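Local coordinates for flavin adenine dinucleotide synthase (Saccharomyces cerevisiae, PDB 2WSI), which catalyses the transfer of an adenylyl group from ATP to FMN, forming the coenzyme FAD and releasing diphosphate, at residues 109-121 against 214-228. Numbering follows the deposited sequence.
Sequences QEETFPTLENFVL and CGLYGKGFTSIGGIN. With SO4 (sulfate ion), chain B.
The ring of Phe113 is clasped between Leu216 and Ile227, one on each face. Leu216 CD1 lies 4.1 Å from the centroid of the Phe113 ring, and Ile227 CA makes the matching CH-pi contact on the opposite face. Chi1 of -72° sets Phe113 CG beside its own backbone N, directing the ring into the loop 219-228. There Phe113 CZ meets Phe221 CE1 at 3.8 Å, the ring planes 82° apart, and Ile224 CG2 adds a branched aliphatic flank. An alanine in place of Phe113 would probably open a gap between Leu216 and Ile227 and leave the Phe221 ring without this aromatic partner.

Two residues on, Thr115 CB rests 3.8 Å from the other methyl of Leu216, CD2. Threonine suits this spot because it offers carbon to the leucine while its hydroxyl bonds Asp276 and the backbone of Ser273. Further along helix 114-126, Cys214 lies over a face of Phe119, its CB 4.3 Å from the ring centroid. Cysteine serves twice: SG touches Leu116 CD1 and weakly caps the short helix 215-218 by accepting from Leu216 N.

Towards the polar edge, a water bridges the two segments, accepting from Phe113 N and donating to Gly225 O at 2.7 Å. Beyond it Ile227 N gives a direct hydrogen bond, 2.7 Å long and 155° at the hydrogen, to Glu111 O in its carbonyl plane. Glycine suits position Gly226, since a CB there would crowd Glu111 O. Outermost, the bent Glu111 side chain crosses that of Asn228, with Glu111 CG 3.5 Å from Asn228 OD1.

Apolar side chains thus fasten the start of helix 114-126 to the short helix 215-218 and the loop that follows it, while backbone groups and one water probably fix the alignment close to the FAD pocket of this PAPS reductase-like domain.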
# COMPACT_ATOMS: atom_id res chain seq x y z
N GLN A 109 -10.42 12.01 -7.03
CA GLN A 109 -10.28 13.05 -8.04
C GLN A 109 -11.09 12.69 -9.30
O GLN A 109 -11.54 11.56 -9.44
CB GLN A 109 -8.80 13.26 -8.35
CG GLN A 109 -7.97 13.35 -7.06
CD GLN A 109 -6.46 13.45 -7.31
OE1 GLN A 109 -5.79 12.45 -7.58
NE2 GLN A 109 -5.93 14.66 -7.21
N GLU A 110 -11.28 13.65 -10.20
CA GLU A 110 -12.10 13.40 -11.38
C GLU A 110 -11.46 12.34 -12.26
O GLU A 110 -12.15 11.54 -12.89
CB GLU A 110 -12.35 14.68 -12.20
CG GLU A 110 -13.59 15.47 -11.78
CD GLU A 110 -14.91 14.81 -12.20
OE1 GLU A 110 -14.91 13.89 -13.05
OE2 GLU A 110 -15.96 15.22 -11.66
N GLU A 111 -10.13 12.32 -12.28
CA GLU A 111 -9.42 11.37 -13.14
C GLU A 111 -9.13 10.03 -12.46
O GLU A 111 -8.38 9.22 -12.99
CB GLU A 111 -8.12 12.01 -13.65
CG GLU A 111 -8.40 13.24 -14.51
CD GLU A 111 -9.36 12.94 -15.65
OE1 GLU A 111 -9.11 11.98 -16.42
OE2 GLU A 111 -10.38 13.65 -15.78
N THR A 112 -9.73 9.78 -11.31
CA THR A 112 -9.47 8.53 -10.57
C THR A 112 -10.12 7.35 -11.30
O THR A 112 -11.27 7.42 -11.70
CB THR A 112 -10.00 8.65 -9.11
OG1 THR A 112 -9.28 9.71 -8.46
CG2 THR A 112 -9.81 7.37 -8.32
N PHE A 113 -9.38 6.26 -11.52
CA PHE A 113 -9.98 5.08 -12.16
C PHE A 113 -11.12 4.54 -11.32
O PHE A 113 -10.93 4.33 -10.14
CB PHE A 113 -8.99 3.93 -12.29
CG PHE A 113 -7.93 4.15 -13.32
CD1 PHE A 113 -8.18 3.85 -14.66
CD2 PHE A 113 -6.67 4.61 -12.95
CE1 PHE A 113 -7.21 4.04 -15.63
CE2 PHE A 113 -5.67 4.81 -13.92
CZ PHE A 113 -5.94 4.51 -15.26
N PRO A 114 -12.28 4.24 -11.93
CA PRO A 114 -13.38 3.59 -11.20
C PRO A 114 -12.98 2.24 -10.58
O PRO A 114 -13.46 1.88 -9.53
CB PRO A 114 -14.45 3.36 -12.27
CG PRO A 114 -14.06 4.21 -13.44
CD PRO A 114 -12.61 4.53 -13.34
N THR A 115 -12.11 1.50 -11.26
CA THR A 115 -11.66 0.23 -10.74
C THR A 115 -10.97 0.43 -9.38
O THR A 115 -11.10 -0.40 -8.48
CB THR A 115 -10.65 -0.44 -11.70
OG1 THR A 115 -11.29 -0.76 -12.95
CG2 THR A 115 -10.09 -1.72 -11.08
N LEU A 116 -10.22 1.53 -9.27
CA LEU A 116 -9.46 1.84 -8.06
C LEU A 116 -10.41 2.36 -6.98
O LEU A 116 -10.32 1.97 -5.84
CB LEU A 116 -8.38 2.90 -8.34
CG LEU A 116 -7.52 3.21 -7.11
CD1 LEU A 116 -6.57 2.06 -6.85
CD2 LEU A 116 -6.77 4.53 -7.24
N GLU A 117 -11.32 3.25 -7.35
CA GLU A 117 -12.34 3.71 -6.40
C GLU A 117 -13.08 2.52 -5.79
O GLU A 117 -13.28 2.45 -4.57
CB GLU A 117 -13.36 4.63 -7.10
CG GLU A 117 -12.89 6.07 -7.28
CD GLU A 117 -13.73 6.84 -8.30
OE1 GLU A 117 -14.52 6.18 -9.03
OE2 GLU A 117 -13.60 8.10 -8.40
N ASN A 118 -13.46 1.58 -6.63
CA ASN A 118 -14.18 0.40 -6.14
C ASN A 118 -13.33 -0.44 -5.18
O ASN A 118 -13.80 -0.92 -4.16
CB ASN A 118 -14.68 -0.46 -7.29
CG ASN A 118 -15.89 0.15 -8.00
OD1 ASN A 118 -16.63 0.93 -7.42
ND2 ASN A 118 -16.07 -0.20 -9.26
N PHE A 119 -12.05 -0.59 -5.52
CA PHE A 119 -11.11 -1.30 -4.67
C PHE A 119 -10.91 -0.60 -3.32
O PHE A 119 -10.80 -1.26 -2.28
CB PHE A 119 -9.74 -1.41 -5.39
CG PHE A 119 -8.76 -2.27 -4.64
CD1 PHE A 119 -8.95 -3.64 -4.55
CD2 PHE A 119 -7.67 -1.70 -4.03
CE1 PHE A 119 -8.04 -4.43 -3.87
CE2 PHE A 119 -6.77 -2.48 -3.34
CZ PHE A 119 -6.96 -3.84 -3.27
N VAL A 120 -10.86 0.72 -3.32
CA VAL A 120 -10.71 1.46 -2.06
C VAL A 120 -11.90 1.20 -1.15
O VAL A 120 -11.75 0.95 0.05
CB VAL A 120 -10.56 2.98 -2.30
CG1 VAL A 120 -10.63 3.72 -0.99
CG2 VAL A 120 -9.21 3.28 -3.02
N LEU A 121 -13.10 1.28 -1.72
CA LEU A 121 -14.32 1.01 -0.95
C LEU A 121 -14.35 -0.43 -0.41
O LEU A 121 -14.62 -0.64 0.75
CB LEU A 121 -15.57 1.28 -1.81
CG LEU A 121 -15.79 2.70 -2.33
CD1 LEU A 121 -17.19 2.81 -3.02
CD2 LEU A 121 -15.69 3.77 -1.25
N CYS A 214 -5.36 -4.39 -6.36
CA CYS A 214 -6.10 -3.65 -7.36
C CYS A 214 -5.98 -4.37 -8.70
O CYS A 214 -4.89 -4.70 -9.14
CB CYS A 214 -5.56 -2.22 -7.48
SG CYS A 214 -6.61 -1.27 -8.65
N GLY A 215 -7.11 -4.60 -9.36
CA GLY A 215 -7.10 -5.37 -10.60
C GLY A 215 -6.30 -4.70 -11.71
O GLY A 215 -5.86 -5.38 -12.62
N LEU A 216 -6.09 -3.39 -11.64
CA LEU A 216 -5.26 -2.73 -12.65
C LEU A 216 -3.88 -3.39 -12.78
O LEU A 216 -3.31 -3.45 -13.88
CB LEU A 216 -5.09 -1.24 -12.36
CG LEU A 216 -6.40 -0.44 -12.25
CD1 LEU A 216 -6.09 1.03 -12.04
CD2 LEU A 216 -7.29 -0.64 -13.48
N TYR A 217 -3.30 -3.86 -11.67
CA TYR A 217 -1.98 -4.51 -11.74
C TYR A 217 -2.03 -5.78 -12.61
O TYR A 217 -1.08 -6.12 -13.31
CB TYR A 217 -1.43 -4.82 -10.33
CG TYR A 217 -1.22 -3.56 -9.52
CD1 TYR A 217 -0.35 -2.55 -9.97
CD2 TYR A 217 -1.90 -3.35 -8.33
CE1 TYR A 217 -0.17 -1.38 -9.22
CE2 TYR A 217 -1.74 -2.17 -7.58
CZ TYR A 217 -0.87 -1.20 -8.02
OH TYR A 217 -0.75 -0.04 -7.28
N GLY A 218 -3.15 -6.49 -12.54
CA GLY A 218 -3.35 -7.66 -13.39
C GLY A 218 -3.32 -7.32 -14.88
O GLY A 218 -3.03 -8.18 -15.70
N LYS A 219 -3.61 -6.07 -15.23
CA LYS A 219 -3.61 -5.65 -16.64
C LYS A 219 -2.29 -5.01 -17.12
O LYS A 219 -2.21 -4.48 -18.24
CB LYS A 219 -4.75 -4.66 -16.89
CG LYS A 219 -6.15 -5.22 -16.61
CD LYS A 219 -6.45 -6.50 -17.41
CE LYS A 219 -6.76 -6.19 -18.87
NZ LYS A 219 -7.57 -7.26 -19.54
N GLY A 220 -1.26 -5.06 -16.28
CA GLY A 220 0.04 -4.53 -16.70
C GLY A 220 0.43 -3.19 -16.11
O GLY A 220 1.53 -2.71 -16.38
N PHE A 221 -0.44 -2.57 -15.31
CA PHE A 221 -0.01 -1.39 -14.59
C PHE A 221 1.09 -1.77 -13.59
O PHE A 221 1.02 -2.83 -12.97
CB PHE A 221 -1.20 -0.72 -13.86
CG PHE A 221 -2.15 0.01 -14.79
CD1 PHE A 221 -2.15 1.40 -14.86
CD2 PHE A 221 -3.01 -0.69 -15.61
CE1 PHE A 221 -3.00 2.07 -15.72
CE2 PHE A 221 -3.86 -0.02 -16.46
CZ PHE A 221 -3.86 1.35 -16.52
N THR A 222 2.09 -0.90 -13.43
CA THR A 222 3.07 -1.04 -12.35
C THR A 222 3.03 0.17 -11.42
O THR A 222 3.70 0.23 -10.40
CB THR A 222 4.50 -1.18 -12.91
OG1 THR A 222 4.79 -0.02 -13.71
CG2 THR A 222 4.63 -2.45 -13.71
N SER A 223 2.26 1.16 -11.81
CA SER A 223 2.13 2.39 -11.05
C SER A 223 0.77 2.93 -11.44
O SER A 223 0.45 2.96 -12.63
CB SER A 223 3.24 3.37 -11.46
OG SER A 223 3.15 4.58 -10.73
N ILE A 224 -0.04 3.34 -10.48
CA ILE A 224 -1.38 3.82 -10.81
C ILE A 224 -1.50 5.31 -10.54
O ILE A 224 -1.26 5.78 -9.42
CB ILE A 224 -2.50 3.05 -10.06
CG1 ILE A 224 -2.44 1.56 -10.39
CG2 ILE A 224 -3.86 3.61 -10.45
CD1 ILE A 224 -3.37 0.68 -9.48
N GLY A 225 -1.82 6.06 -11.59
CA GLY A 225 -2.09 7.48 -11.47
C GLY A 225 -3.56 7.67 -11.79
O GLY A 225 -4.41 6.96 -11.25
N GLY A 226 -3.86 8.62 -12.66
CA GLY A 226 -5.23 8.85 -13.09
C GLY A 226 -5.46 8.36 -14.50
O GLY A 226 -4.54 7.90 -15.18
N ILE A 227 -6.70 8.47 -14.95
CA ILE A 227 -7.12 7.90 -16.22
C ILE A 227 -6.27 8.48 -17.36
O ILE A 227 -6.01 7.82 -18.36
CB ILE A 227 -8.60 8.23 -16.49
CG1 ILE A 227 -9.50 7.25 -15.74
CG2 ILE A 227 -8.90 8.16 -17.98
CD1 ILE A 227 -10.91 7.76 -15.53
N ASN A 228 -5.83 9.71 -17.18
CA ASN A 228 -5.16 10.42 -18.25
C ASN A 228 -3.64 10.42 -18.15
O ASN A 228 -2.96 10.77 -19.12
CB ASN A 228 -5.66 11.86 -18.33
CG ASN A 228 -5.41 12.63 -17.04
OD1 ASN A 228 -5.40 12.06 -15.95
ND2 ASN A 228 -5.22 13.93 -17.17
S SO4 B . 1.42 2.64 -6.98
O1 SO4 B . 1.41 3.97 -7.55
O2 SO4 B . 0.45 2.59 -5.89
O3 SO4 B . 1.05 1.68 -8.03
O4 SO4 B . 2.72 2.36 -6.38
O HOH W 1 -6.79 6.47 -10.03